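Local atomic coordinates of putative chorismate mutase (Yersinia pestis biovar Microtus str. 91001, PDB entry 2GBB), a protein that catalyses the Claisen rearrangement of chorismate to prephenate as a secreted chorismate mutase and may play some role in pathogenicity. Residues L14-D19 and D94-N99; A7-E12 and G101-K106; E38-S43 and A64-A69; N42-Q47 and E56-L61. All coordinates share one frame; numbering follows the deposited sequence.

Contact 1. Residues L14-D19 and D94-N99; sequences LSYMKD and DDVRAN. With SO4 (sulfate ion), chain F.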
loop_
_atom_site.group_PDB
_atom_site.type_symbol
_atom_site.label_atom_id
_atom_site.label_comp_id
_atom_site.label_asym_id
_atom_site.label_seq_id
_atom_site.Cartn_x
_atom_site.Cartn_y
_atom_site.Cartn_z
ATOM N N LEU A 14 -13.590 5.925 -8.063
ATOM C CA LEU A 14 -12.704 5.125 -7.206
ATOM C C LEU A 14 -12.798 3.599 -7.497
ATOM O O LEU A 14 -11.887 2.850 -7.206
ATOM C CB LEU A 14 -12.986 5.455 -5.715
ATOM C CG LEU A 14 -12.549 6.818 -5.146
ATOM C CD1 LEU A 14 -13.118 7.043 -3.727
ATOM C CD2 LEU A 14 -11.025 6.927 -5.075
ATOM N N SER A 15 -13.874 3.142 -8.145
ATOM C CA SER A 15 -13.980 1.710 -8.546
ATOM C C SER A 15 -12.943 1.279 -9.621
ATOM O O SER A 15 -12.749 0.118 -9.820
ATOM C CB SER A 15 -15.389 1.379 -9.059
ATOM O OG SER A 15 -15.622 2.100 -10.257
ATOM N N TYR A 16 -12.329 2.215 -10.326
ATOM C CA TYR A 16 -11.288 1.942 -11.318
ATOM C C TYR A 16 -9.880 1.784 -10.756
ATOM O O TYR A 16 -8.964 1.478 -11.480
ATOM C CB TYR A 16 -11.267 3.059 -12.381
ATOM C CG TYR A 16 -12.474 2.938 -13.258
ATOM C CD1 TYR A 16 -12.575 1.874 -14.162
ATOM C CD2 TYR A 16 -13.552 3.823 -13.144
ATOM C CE1 TYR A 16 -13.729 1.679 -14.942
ATOM C CE2 TYR A 16 -14.711 3.652 -13.956
ATOM C CZ TYR A 16 -14.783 2.572 -14.830
ATOM O OH TYR A 16 -15.923 2.357 -15.619
HETATM N N MSE A 17 -9.696 2.021 -9.475
HETATM C CA MSE A 17 -8.342 2.152 -8.947
HETATM C C MSE A 17 -7.664 0.811 -8.697
HETATM O O MSE A 17 -6.424 0.710 -8.675
HETATM C CB MSE A 17 -8.371 3.007 -7.693
HETATM C CG MSE A 17 -8.839 4.435 -7.989
HETATM SE SE MSE A 17 -7.794 5.262 -9.411
HETATM C CE MSE A 17 -8.897 6.780 -9.575
ATOM N N LYS A 18 -8.483 -0.229 -8.552
ATOM C CA LYS A 18 -7.947 -1.587 -8.538
ATOM C C LYS A 18 -7.255 -1.861 -9.869
ATOM O O LYS A 18 -6.152 -2.387 -9.859
ATOM C CB LYS A 18 -9.000 -2.658 -8.207
ATOM C CG LYS A 18 -8.374 -4.083 -8.091
ATOM C CD LYS A 18 -9.444 -5.155 -8.114
ATOM C CE LYS A 18 -8.881 -6.569 -7.843
ATOM N NZ LYS A 18 -10.078 -7.478 -7.620
ATOM N N ASP A 19 -7.856 -1.473 -10.999
ATOM C CA ASP A 19 -7.167 -1.661 -12.289
ATOM C C ASP A 19 -5.872 -0.882 -12.395
ATOM O O ASP A 19 -4.916 -1.392 -13.006
ATOM C CB ASP A 19 -8.031 -1.226 -13.453
ATOM C CG ASP A 19 -9.155 -2.228 -13.732
ATOM O OD1 ASP A 19 -8.866 -3.328 -14.198
ATOM O OD2 ASP A 19 -10.301 -1.921 -13.427
ATOM N N ASP A 94 -5.037 2.847 -20.803
ATOM C CA ASP A 94 -5.575 4.023 -21.499
ATOM C C ASP A 94 -7.093 4.023 -21.410
ATOM O O ASP A 94 -7.719 5.071 -21.257
ATOM C CB ASP A 94 -5.145 4.008 -22.960
ATOM C CG ASP A 94 -5.350 5.347 -23.637
ATOM O OD1 ASP A 94 -4.442 6.233 -23.518
ATOM O OD2 ASP A 94 -6.401 5.483 -24.340
ATOM N N ASP A 95 -7.690 2.847 -21.521
ATOM C CA ASP A 95 -9.134 2.725 -21.335
ATOM C C ASP A 95 -9.587 3.105 -19.884
ATOM O O ASP A 95 -10.642 3.720 -19.667
ATOM C CB ASP A 95 -9.562 1.272 -21.564
ATOM C CG ASP A 95 -9.312 0.779 -22.990
ATOM O OD1 ASP A 95 -8.764 1.546 -23.815
ATOM O OD2 ASP A 95 -9.673 -0.397 -23.245
ATOM N N VAL A 96 -8.828 2.661 -18.899
ATOM C CA VAL A 96 -9.166 2.936 -17.492
ATOM C C VAL A 96 -9.113 4.450 -17.214
ATOM O O VAL A 96 -10.021 5.043 -16.594
ATOM C CB VAL A 96 -8.192 2.142 -16.571
ATOM C CG1 VAL A 96 -8.345 2.567 -15.112
ATOM C CG2 VAL A 96 -8.458 0.663 -16.718
ATOM N N ARG A 97 -8.028 5.070 -17.669
ATOM C CA ARG A 97 -7.808 6.486 -17.434
ATOM C C ARG A 97 -8.800 7.386 -18.169
ATOM O O ARG A 97 -9.085 8.459 -17.676
ATOM C CB ARG A 97 -6.381 6.864 -17.797
ATOM C CG ARG A 97 -5.415 6.455 -16.695
ATOM C CD ARG A 97 -4.019 7.024 -16.914
ATOM N NE ARG A 97 -3.235 6.824 -15.691
ATOM C CZ ARG A 97 -1.908 6.885 -15.620
ATOM N NH1 ARG A 97 -1.164 7.113 -16.730
ATOM N NH2 ARG A 97 -1.328 6.661 -14.434
ATOM N N ALA A 98 -9.299 6.972 -19.331
ATOM C CA ALA A 98 -10.332 7.749 -20.043
ATOM C C ALA A 98 -11.639 7.696 -19.258
ATOM O O ALA A 98 -12.316 8.719 -19.085
ATOM C CB ALA A 98 -10.539 7.263 -21.494
ATOM N N ASN A 99 -11.987 6.521 -18.766
ATOM C CA ASN A 99 -13.123 6.357 -17.874
ATOM C C ASN A 99 -13.050 7.192 -16.603
ATOM O O ASN A 99 -14.034 7.798 -16.177
ATOM C CB ASN A 99 -13.278 4.894 -17.506
ATOM C CG ASN A 99 -14.183 4.137 -18.483
ATOM O OD1 ASN A 99 -15.219 4.646 -18.912
ATOM N ND2 ASN A 99 -13.804 2.925 -18.810
HETATM S S SO4 F . -12.138 -6.986 -4.792
HETATM O O1 SO4 F . -10.822 -6.381 -4.835
HETATM O O2 SO4 F . -12.639 -7.091 -6.154
HETATM O O3 SO4 F . -12.040 -8.314 -4.187
HETATM O O4 SO4 F . -13.047 -6.182 -3.984
#

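Contact 2. Residues A7-E12 and G101-K106; sequences APLINE and GELSTK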
loop_
_atom_site.group_PDB
_atom_site.type_symbol
_atom_site.label_atom_id
_atom_site.label_comp_id
_atom_site.label_asym_id
_atom_site.label_seq_id
_atom_site.Cartn_x
_atom_site.Cartn_y
_atom_site.Cartn_z
ATOM N N ALA A 7 -21.799 12.042 -4.745
ATOM C CA ALA A 7 -21.138 10.874 -4.163
ATOM C C ALA A 7 -21.126 9.619 -5.024
ATOM O O ALA A 7 -20.100 8.937 -5.047
ATOM C CB ALA A 7 -21.703 10.564 -2.798
ATOM N N PRO A 8 -22.257 9.272 -5.699
ATOM C CA PRO A 8 -22.275 8.101 -6.590
ATOM C C PRO A 8 -21.204 8.173 -7.676
ATOM O O PRO A 8 -20.580 7.154 -8.035
ATOM C CB PRO A 8 -23.680 8.153 -7.205
ATOM C CG PRO A 8 -24.554 8.833 -6.142
ATOM C CD PRO A 8 -23.596 9.900 -5.593
ATOM N N LEU A 9 -20.963 9.375 -8.167
ATOM C CA LEU A 9 -19.926 9.620 -9.179
ATOM C C LEU A 9 -18.528 9.467 -8.613
ATOM O O LEU A 9 -17.667 8.866 -9.252
ATOM C CB LEU A 9 -20.122 11.001 -9.834
ATOM C CG LEU A 9 -21.540 11.212 -10.430
ATOM C CD1 LEU A 9 -21.940 12.678 -10.578
ATOM C CD2 LEU A 9 -21.661 10.506 -11.782
ATOM N N ILE A 10 -18.309 9.992 -7.417
ATOM C CA ILE A 10 -17.019 9.877 -6.760
ATOM C C ILE A 10 -16.712 8.404 -6.457
ATOM O O ILE A 10 -15.611 7.889 -6.734
ATOM C CB ILE A 10 -17.051 10.694 -5.467
ATOM C CG1 ILE A 10 -17.106 12.209 -5.798
ATOM C CG2 ILE A 10 -15.914 10.308 -4.565
ATOM C CD1 ILE A 10 -17.272 13.120 -4.552
ATOM N N ASN A 11 -17.729 7.704 -5.948
ATOM C CA ASN A 11 -17.626 6.260 -5.797
ATOM C C ASN A 11 -17.239 5.479 -7.054
ATOM O O ASN A 11 -16.360 4.618 -6.993
ATOM C CB ASN A 11 -18.913 5.693 -5.164
ATOM C CG ASN A 11 -18.814 4.214 -4.912
ATOM O OD1 ASN A 11 -18.140 3.794 -3.987
ATOM N ND2 ASN A 11 -19.444 3.413 -5.773
ATOM N N GLU A 12 -17.908 5.740 -8.172
ATOM C CA GLU A 12 -17.582 5.098 -9.461
ATOM C C GLU A 12 -16.180 5.445 -9.952
ATOM O O GLU A 12 -15.501 4.583 -10.503
ATOM C CB GLU A 12 -18.601 5.501 -10.543
ATOM C CG GLU A 12 -20.092 5.128 -10.279
ATOM C CD GLU A 12 -21.081 6.087 -10.977
ATOM O OE1 GLU A 12 -22.216 6.318 -10.463
ATOM O OE2 GLU A 12 -20.718 6.621 -12.045
ATOM N N GLY A 101 -11.252 9.968 -16.265
ATOM C CA GLY A 101 -11.268 11.369 -16.657
ATOM C C GLY A 101 -12.708 11.775 -16.947
ATOM O O GLY A 101 -13.150 12.865 -16.555
ATOM N N GLU A 102 -13.433 10.868 -17.598
ATOM C CA GLU A 102 -14.858 11.035 -17.884
ATOM C C GLU A 102 -15.627 11.252 -16.590
ATOM O O GLU A 102 -16.419 12.186 -16.464
ATOM C CB GLU A 102 -15.347 9.813 -18.637
ATOM C CG GLU A 102 -16.761 9.881 -19.230
ATOM C CD GLU A 102 -16.966 8.847 -20.381
ATOM O OE1 GLU A 102 -17.966 9.040 -21.157
ATOM O OE2 GLU A 102 -16.135 7.867 -20.496
ATOM N N LEU A 103 -15.353 10.422 -15.598
ATOM C CA LEU A 103 -16.060 10.511 -14.320
ATOM C C LEU A 103 -15.685 11.774 -13.562
ATOM O O LEU A 103 -16.525 12.437 -12.919
ATOM C CB LEU A 103 -15.769 9.275 -13.467
ATOM C CG LEU A 103 -16.747 8.132 -13.223
ATOM C CD1 LEU A 103 -18.211 8.587 -13.233
ATOM C CD2 LEU A 103 -16.552 6.942 -14.122
ATOM N N SER A 104 -14.406 12.119 -13.656
ATOM C CA SER A 104 -13.917 13.357 -13.113
ATOM C C SER A 104 -14.700 14.598 -13.665
ATOM O O SER A 104 -15.139 15.481 -12.878
ATOM C CB SER A 104 -12.402 13.423 -13.328
ATOM O OG SER A 104 -11.931 14.562 -12.718
ATOM N N THR A 105 -14.945 14.617 -14.977
ATOM C CA THR A 105 -15.797 15.651 -15.590
ATOM C C THR A 105 -17.212 15.673 -14.993
ATOM O O THR A 105 -17.723 16.735 -14.669
ATOM C CB THR A 105 -15.959 15.446 -17.129
ATOM O OG1 THR A 105 -14.679 15.236 -17.708
ATOM C CG2 THR A 105 -16.618 16.654 -17.825
ATOM N N LYS A 106 -17.822 14.493 -14.882
ATOM C CA LYS A 106 -19.195 14.338 -14.405
ATOM C C LYS A 106 -19.343 14.806 -12.966
ATOM O O LYS A 106 -20.349 15.421 -12.592
ATOM C CB LYS A 106 -19.641 12.900 -14.564
ATOM C CG LYS A 106 -19.804 12.501 -16.035
ATOM C CD LYS A 106 -20.664 11.250 -16.163
ATOM C CE LYS A 106 -20.548 10.608 -17.559
ATOM N NZ LYS A 106 -21.503 9.428 -17.616
#

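Contact 3. Residues E38-S43 and A64-A69; sequences EKVINS and AQINAA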
loop_
_atom_site.group_PDB
_atom_site.type_symbol
_atom_site.label_atom_id
_atom_site.label_comp_id
_atom_site.label_asym_id
_atom_site.label_seq_id
_atom_site.Cartn_x
_atom_site.Cartn_y
_atom_site.Cartn_z
ATOM N N GLU A 38 -0.155 16.071 -11.174
ATOM C CA GLU A 38 -0.301 17.473 -11.648
ATOM C C GLU A 38 -1.178 17.570 -12.899
ATOM O O GLU A 38 -1.943 18.542 -13.099
ATOM C CB GLU A 38 1.080 18.124 -11.923
ATOM C CG GLU A 38 1.950 18.194 -10.699
ATOM C CD GLU A 38 1.323 19.112 -9.637
ATOM O OE1 GLU A 38 1.170 20.319 -9.893
ATOM O OE2 GLU A 38 1.000 18.634 -8.545
ATOM N N LYS A 39 -1.053 16.567 -13.762
ATOM C CA LYS A 39 -1.840 16.508 -14.993
ATOM C C LYS A 39 -3.354 16.408 -14.656
ATOM O O LYS A 39 -4.176 17.123 -15.206
ATOM C CB LYS A 39 -1.327 15.317 -15.842
ATOM C CG LYS A 39 -1.921 15.200 -17.210
ATOM C CD LYS A 39 -1.614 13.820 -17.855
ATOM C CE LYS A 39 -2.660 13.629 -18.999
ATOM N NZ LYS A 39 -2.086 12.826 -20.119
ATOM N N VAL A 40 -3.690 15.555 -13.702
ATOM C CA VAL A 40 -5.069 15.323 -13.302
ATOM C C VAL A 40 -5.619 16.596 -12.664
ATOM O O VAL A 40 -6.731 17.026 -12.970
ATOM C CB VAL A 40 -5.111 14.116 -12.313
ATOM C CG1 VAL A 40 -6.387 14.121 -11.434
ATOM C CG2 VAL A 40 -4.951 12.786 -13.075
ATOM N N ILE A 41 -4.799 17.230 -11.810
ATOM C CA ILE A 41 -5.124 18.502 -11.163
ATOM C C ILE A 41 -5.284 19.620 -12.190
ATOM O O ILE A 41 -6.290 20.347 -12.166
ATOM C CB ILE A 41 -4.074 18.879 -10.062
ATOM C CG1 ILE A 41 -4.080 17.827 -8.934
ATOM C CG2 ILE A 41 -4.321 20.330 -9.524
ATOM C CD1 ILE A 41 -2.925 18.029 -7.885
ATOM N N ASN A 42 -4.313 19.777 -13.085
ATOM C CA ASN A 42 -4.400 20.836 -14.108
ATOM C C ASN A 42 -5.648 20.706 -15.025
ATOM O O ASN A 42 -6.321 21.713 -15.290
ATOM C CB ASN A 42 -3.111 20.912 -14.981
ATOM C CG ASN A 42 -3.253 21.864 -16.198
ATOM O OD1 ASN A 42 -3.109 23.078 -16.069
ATOM N ND2 ASN A 42 -3.508 21.297 -17.383
ATOM N N SER A 43 -5.966 19.502 -15.487
ATOM C CA SER A 43 -7.207 19.263 -16.281
ATOM C C SER A 43 -8.494 19.548 -15.502
ATOM O O SER A 43 -9.438 20.161 -16.026
ATOM C CB SER A 43 -7.279 17.819 -16.712
ATOM O OG SER A 43 -6.227 17.636 -17.614
ATOM N N ALA A 64 -7.751 15.347 -2.459
ATOM C CA ALA A 64 -8.447 14.332 -1.625
ATOM C C ALA A 64 -8.806 13.076 -2.427
ATOM O O ALA A 64 -8.659 11.910 -1.948
ATOM C CB ALA A 64 -9.718 14.935 -0.945
ATOM N N GLN A 65 -9.250 13.283 -3.668
ATOM C CA GLN A 65 -9.621 12.134 -4.473
ATOM C C GLN A 65 -8.377 11.302 -4.846
ATOM O O GLN A 65 -8.445 10.070 -4.885
ATOM C CB GLN A 65 -10.347 12.570 -5.756
ATOM C CG GLN A 65 -11.775 12.992 -5.473
ATOM C CD GLN A 65 -12.517 13.262 -6.729
ATOM O OE1 GLN A 65 -13.307 12.433 -7.179
ATOM N NE2 GLN A 65 -12.263 14.427 -7.330
ATOM N N ILE A 66 -7.290 11.976 -5.176
ATOM C CA ILE A 66 -6.030 11.316 -5.539
ATOM C C ILE A 66 -5.450 10.559 -4.352
ATOM O O ILE A 66 -5.017 9.439 -4.529
ATOM C CB ILE A 66 -5.021 12.338 -6.112
ATOM C CG1 ILE A 66 -5.367 12.672 -7.586
ATOM C CG2 ILE A 66 -3.534 11.920 -5.895
ATOM C CD1 ILE A 66 -4.882 14.045 -7.985
ATOM N N ASN A 67 -5.430 11.155 -3.154
ATOM C CA ASN A 67 -5.112 10.419 -1.915
ATOM C C ASN A 67 -5.928 9.147 -1.670
ATOM O O ASN A 67 -5.363 8.091 -1.334
ATOM C CB ASN A 67 -5.162 11.361 -0.695
ATOM C CG ASN A 67 -3.992 12.332 -0.708
ATOM O OD1 ASN A 67 -3.052 12.122 -1.467
ATOM N ND2 ASN A 67 -4.057 13.392 0.075
ATOM N N ALA A 68 -7.240 9.235 -1.808
ATOM C CA ALA A 68 -8.065 8.060 -1.659
ATOM C C ALA A 68 -7.715 6.982 -2.671
ATOM O O ALA A 68 -7.661 5.821 -2.337
ATOM C CB ALA A 68 -9.583 8.403 -1.770
ATOM N N ALA A 69 -7.521 7.374 -3.921
ATOM C CA ALA A 69 -7.120 6.503 -4.963
ATOM C C ALA A 69 -5.752 5.846 -4.658
ATOM O O ALA A 69 -5.631 4.632 -4.758
ATOM C CB ALA A 69 -7.058 7.300 -6.255
#

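Contact 4. Residues N42-Q47 and E56-L61; sequences NSAMAQ and ESIKPL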
loop_
_atom_site.group_PDB
_atom_site.type_symbol
_atom_site.label_atom_id
_atom_site.label_comp_id
_atom_site.label_asym_id
_atom_site.label_seq_id
_atom_site.Cartn_x
_atom_site.Cartn_y
_atom_site.Cartn_z
ATOM N N ASN A 42 -4.313 19.777 -13.085
ATOM C CA ASN A 42 -4.400 20.836 -14.108
ATOM C C ASN A 42 -5.648 20.706 -15.025
ATOM O O ASN A 42 -6.321 21.713 -15.290
ATOM C CB ASN A 42 -3.111 20.912 -14.981
ATOM C CG ASN A 42 -3.253 21.864 -16.198
ATOM O OD1 ASN A 42 -3.109 23.078 -16.069
ATOM N ND2 ASN A 42 -3.508 21.297 -17.383
ATOM N N SER A 43 -5.966 19.502 -15.487
ATOM C CA SER A 43 -7.207 19.263 -16.281
ATOM C C SER A 43 -8.494 19.548 -15.502
ATOM O O SER A 43 -9.438 20.161 -16.026
ATOM C CB SER A 43 -7.279 17.819 -16.712
ATOM O OG SER A 43 -6.227 17.636 -17.614
ATOM N N ALA A 44 -8.549 19.066 -14.265
ATOM C CA ALA A 44 -9.705 19.346 -13.425
ATOM C C ALA A 44 -9.876 20.849 -13.271
ATOM O O ALA A 44 -10.975 21.358 -13.455
ATOM C CB ALA A 44 -9.617 18.644 -12.066
HETATM N N MSE A 45 -8.802 21.572 -12.958
HETATM C CA MSE A 45 -8.886 23.029 -12.825
HETATM C C MSE A 45 -9.338 23.748 -14.112
HETATM O O MSE A 45 -10.071 24.730 -14.049
HETATM C CB MSE A 45 -7.587 23.634 -12.273
HETATM C CG MSE A 45 -7.372 23.325 -10.781
HETATM SE SE MSE A 45 -5.702 24.119 -10.153
HETATM C CE MSE A 45 -5.934 25.970 -10.957
ATOM N N ALA A 46 -8.910 23.260 -15.269
ATOM C CA ALA A 46 -9.366 23.832 -16.512
ATOM C C ALA A 46 -10.857 23.500 -16.761
ATOM O O ALA A 46 -11.571 24.333 -17.241
ATOM C CB ALA A 46 -8.483 23.358 -17.662
ATOM N N GLN A 47 -11.324 22.297 -16.445
ATOM C CA GLN A 47 -12.747 21.968 -16.561
ATOM C C GLN A 47 -13.615 22.818 -15.639
ATOM O O GLN A 47 -14.589 23.442 -16.083
ATOM C CB GLN A 47 -13.002 20.492 -16.294
ATOM C CG GLN A 47 -12.552 19.595 -17.396
ATOM C CD GLN A 47 -12.750 18.141 -17.109
ATOM O OE1 GLN A 47 -13.246 17.419 -17.961
ATOM N NE2 GLN A 47 -12.347 17.678 -15.910
ATOM N N GLU A 56 -9.160 27.286 -8.390
ATOM C CA GLU A 56 -8.384 27.007 -7.178
ATOM C C GLU A 56 -9.211 26.292 -6.047
ATOM O O GLU A 56 -8.677 25.433 -5.318
ATOM C CB GLU A 56 -7.763 28.303 -6.643
ATOM C CG GLU A 56 -6.571 28.111 -5.726
ATOM C CD GLU A 56 -5.234 28.314 -6.431
ATOM O OE1 GLU A 56 -4.915 27.519 -7.353
ATOM O OE2 GLU A 56 -4.494 29.268 -6.050
ATOM N N SER A 57 -10.522 26.588 -5.944
ATOM C CA SER A 57 -11.415 25.918 -4.947
ATOM C C SER A 57 -11.620 24.403 -5.178
ATOM O O SER A 57 -12.065 23.689 -4.274
ATOM C CB SER A 57 -12.790 26.589 -4.876
ATOM O OG SER A 57 -13.674 26.102 -5.881
ATOM N N ILE A 58 -11.308 23.951 -6.391
ATOM C CA ILE A 58 -11.393 22.557 -6.826
ATOM C C ILE A 58 -10.178 21.662 -6.449
ATOM O O ILE A 58 -10.302 20.439 -6.248
ATOM C CB ILE A 58 -11.617 22.579 -8.364
ATOM C CG1 ILE A 58 -13.117 22.500 -8.614
ATOM C CG2 ILE A 58 -10.813 21.496 -9.133
ATOM C CD1 ILE A 58 -13.738 21.194 -8.048
ATOM N N LYS A 59 -9.017 22.287 -6.328
ATOM C CA LYS A 59 -7.784 21.530 -6.095
ATOM C C LYS A 59 -7.737 20.662 -4.842
ATOM O O LYS A 59 -7.250 19.535 -4.937
ATOM C CB LYS A 59 -6.538 22.425 -6.182
ATOM C CG LYS A 59 -5.257 21.644 -5.941
ATOM C CD LYS A 59 -4.044 22.476 -6.299
ATOM C CE LYS A 59 -2.749 21.616 -6.098
ATOM N NZ LYS A 59 -1.639 22.552 -6.557
ATOM N N PRO A 60 -8.240 21.169 -3.679
ATOM C CA PRO A 60 -8.291 20.328 -2.507
ATOM C C PRO A 60 -9.077 19.032 -2.732
ATOM O O PRO A 60 -8.633 17.963 -2.338
ATOM C CB PRO A 60 -8.927 21.269 -1.456
ATOM C CG PRO A 60 -8.378 22.595 -1.859
ATOM C CD PRO A 60 -8.715 22.525 -3.324
ATOM N N LEU A 61 -10.203 19.129 -3.424
ATOM C CA LEU A 61 -11.012 17.963 -3.788
ATOM C C LEU A 61 -10.241 17.021 -4.703
ATOM O O LEU A 61 -10.269 15.830 -4.506
ATOM C CB LEU A 61 -12.252 18.389 -4.554
ATOM C CG LEU A 61 -13.532 17.563 -4.449
ATOM C CD1 LEU A 61 -14.285 17.629 -5.775
ATOM C CD2 LEU A 61 -13.429 16.152 -3.845
#

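Contact 1. Residues L14-D19 and D94-N99
The type I beta turn L14-M17, which links helix 7-14 to helix 17-26, sets Y16 against V96 and N99 at the start of helix 93-117. Y16 and V96 carry the larger share, with N99 at the side. N99 CB lies over one face of the tyrosine ring, 4.1 Å from the Y16 ring centroid and 20° off the ring normal, a CH-pi contact displaced toward the rim near CZ. Beyond CB the amide of N99 is nearly parallel to the ring, the two planes 13° apart. N99 CG lies 3.8 Å from Y16 OH, and no hydrogen bond joins the two side chains. Nearer the backbone, V96 CG1 touches Y16 CB at 4.0 Å and meets the ring obliquely. With CG1 anti to its own backbone N (chi1 171°), V96 turns both methyls to the segment 14-19, CG1 to Y16 and CG2 to D19, where V96 CG2 lies 3.8 Å from D19 CB.

In this all-helical type II chorismate mutase fold, the same turn of helix 93-117 bears R97, a probable substrate-binding residue whose side chain leaves the helix away from segment 14-19 and donates from NE to a bound citrate. D19 has its polar partner in the backbone N of K91, through OD1. K18, on the far side of helix 17-26, extends its whole chain to a sulfate ion, with NZ 3.0 Å from sulfate O2 and 3.1 Å from sulfate O1. Y76 OH binds the same ion, while E85 forms a salt bridge with K18 NZ.

Contact 2. Residues A7-E12 and G101-K106
Helices 7-12 and 101-106 run nearly antiparallel, their N-to-C directions 164° apart and their axes approaching to 9.2 Å, with L9 and L103 nearest at 6.5 Å between CA atoms. This is packing between the first helix and the long helix 93-117 of the all-helical type II chorismate mutase fold, made at the protein surface and without a hydrogen bond across it.

L103 lies across E12 at about a right angle. The methyl that does the touching is L103 CD1, 4.1 Å from E12 CB. The backbone oxygen L9 O lies 4.0 Å from L103 CD1, and L9 CD2 stands 4.2 Å from L103 CD1, joining the two leucines directly. E12 is modelled in two conformers, so the close approach of its carboxylate to the same methyl is doubtful. L103 CG also borders L9 O.

K106 starts toward the other helix but its extended chain carries the ammonium end away, so the aliphatic base does the packing. Away from helix 101-106, F129 of helix 126-132 packs on A7 and I10. L9 straddles the K106 backbone and side chain: L9 CD1 rests 3.8 Å from K106 O, and L9 CD2 lies 4.2 Å from K106 CB.

Contact 3. Residues E38-S43 and A64-A69
I66 supplies the whole of one side of this small apolar contact, and V40 and I41 supply the other. The touching atom of I66 is its terminal methyl, CD1, which meets two consecutive residues of helix 34-50. V40 CG1 reaches it tip to tip, 3.8 Å from I66 CD1. I41 comes across at about a right angle and offers the middle of its chain, I41 CG1, at 4.0 Å from I66 CD1.

The reach is long: the nearest CA atoms, those of V40 and I66, are 8.8 Å apart, and the surface buried amounts to 96 Å². I66 spans the gap because its CD1 continues away from the backbone, chi2 being near extended at 153°. V40 sets CG1 beside its carbonyl carbon (chi1 158°), which brings that methyl toward I66. No polar atom takes part across the contact. Within helix 34-50, K39 O accepts from both S43 N and S43 OG, which approach from opposite faces of its carbonyl plane; the side-chain bond, S43 OG to K39 O, is 3.2 Å.

A69, on the segment that carries I66, belongs to the probable substrate-binding site, and a bound citrate lies about 4 Å from the I66 side chain, consistent with a place at the edge of the active-site pocket. In the helical bundle of this type II chorismate mutase, R13, a probable substrate-binding residue of helix 7-14, packs on V40, helix 140-150 covers A64 and A68 through I146, and L81 of the second subunit packs on N67.

Contact 4. Residues N42-Q47 and E56-L61
M45, a selenomethionine, and A44 of helix 34-50 meet I58 of helix 55-82 where the two successive helices of the all-helical chorismate mutase fold form a hairpin around a short connection. One methyl of I58, CG2, serves both partners: M45 CG lies 4.2 Å from I58 CG2, and A44 CB lies 4.3 Å from the same methyl. Farther along its chain M45 runs over the next residue, with M45 SE 4.4 Å from K59 CB. The chain bends at chi3 (47°), and its terminal CE turns to lie beside E56, both side chains pointing the same way. E56 is modelled in two conformers, so this last contact is doubtful.

The local axes approach to 8.8 Å and their N-to-C directions differ by 138°, an antiparallel pair well splayed. M45 and I58 are nearest, 6.5 Å between CA atoms. Helix 55-82 is kinked here: the backbone N atoms of P60 and L61 make no bond to the preceding turn, and proline has no N-H to give. The bond from K59 N to E56 O, at 3.3 Å, is weak.

Around this shell, L108 of helix 93-117 and V153 close on I58, while S57 OG is hydrogen-bonded to N54 O and K154 N near the start of helix 55-82. Neighbouring Q47 ties helix 34-50 to helix 93-117 by a probable hydrogen bond between Q47 OE1 and T105 OG1.

In the fold
Contacts 1, 3 and 4 are partly buried, whereas contact 2 lies at the surface. Contacts 1 and 2 both use helix 93-117, against the turn and helices at the start of the chain, and they adjoin through Y16 and L103. Contacts 3 and 4 join helix 34-50 to helix 55-82 at successive levels, sharing N42 and S43 and adjoining through I41 and K59. All four lack hydrogen bonds across their segments. Contact 1 has an aromatic face; contact 2 sets leucine methyls on backbone oxygens; contact 3 rests on branched aliphatic tips, contact 4 on a selenomethionine chain and an isoleucine methyl. The segments of contacts 1 and 3 also carry R97 and A69, probable substrate-binding residues outside the touching pairs.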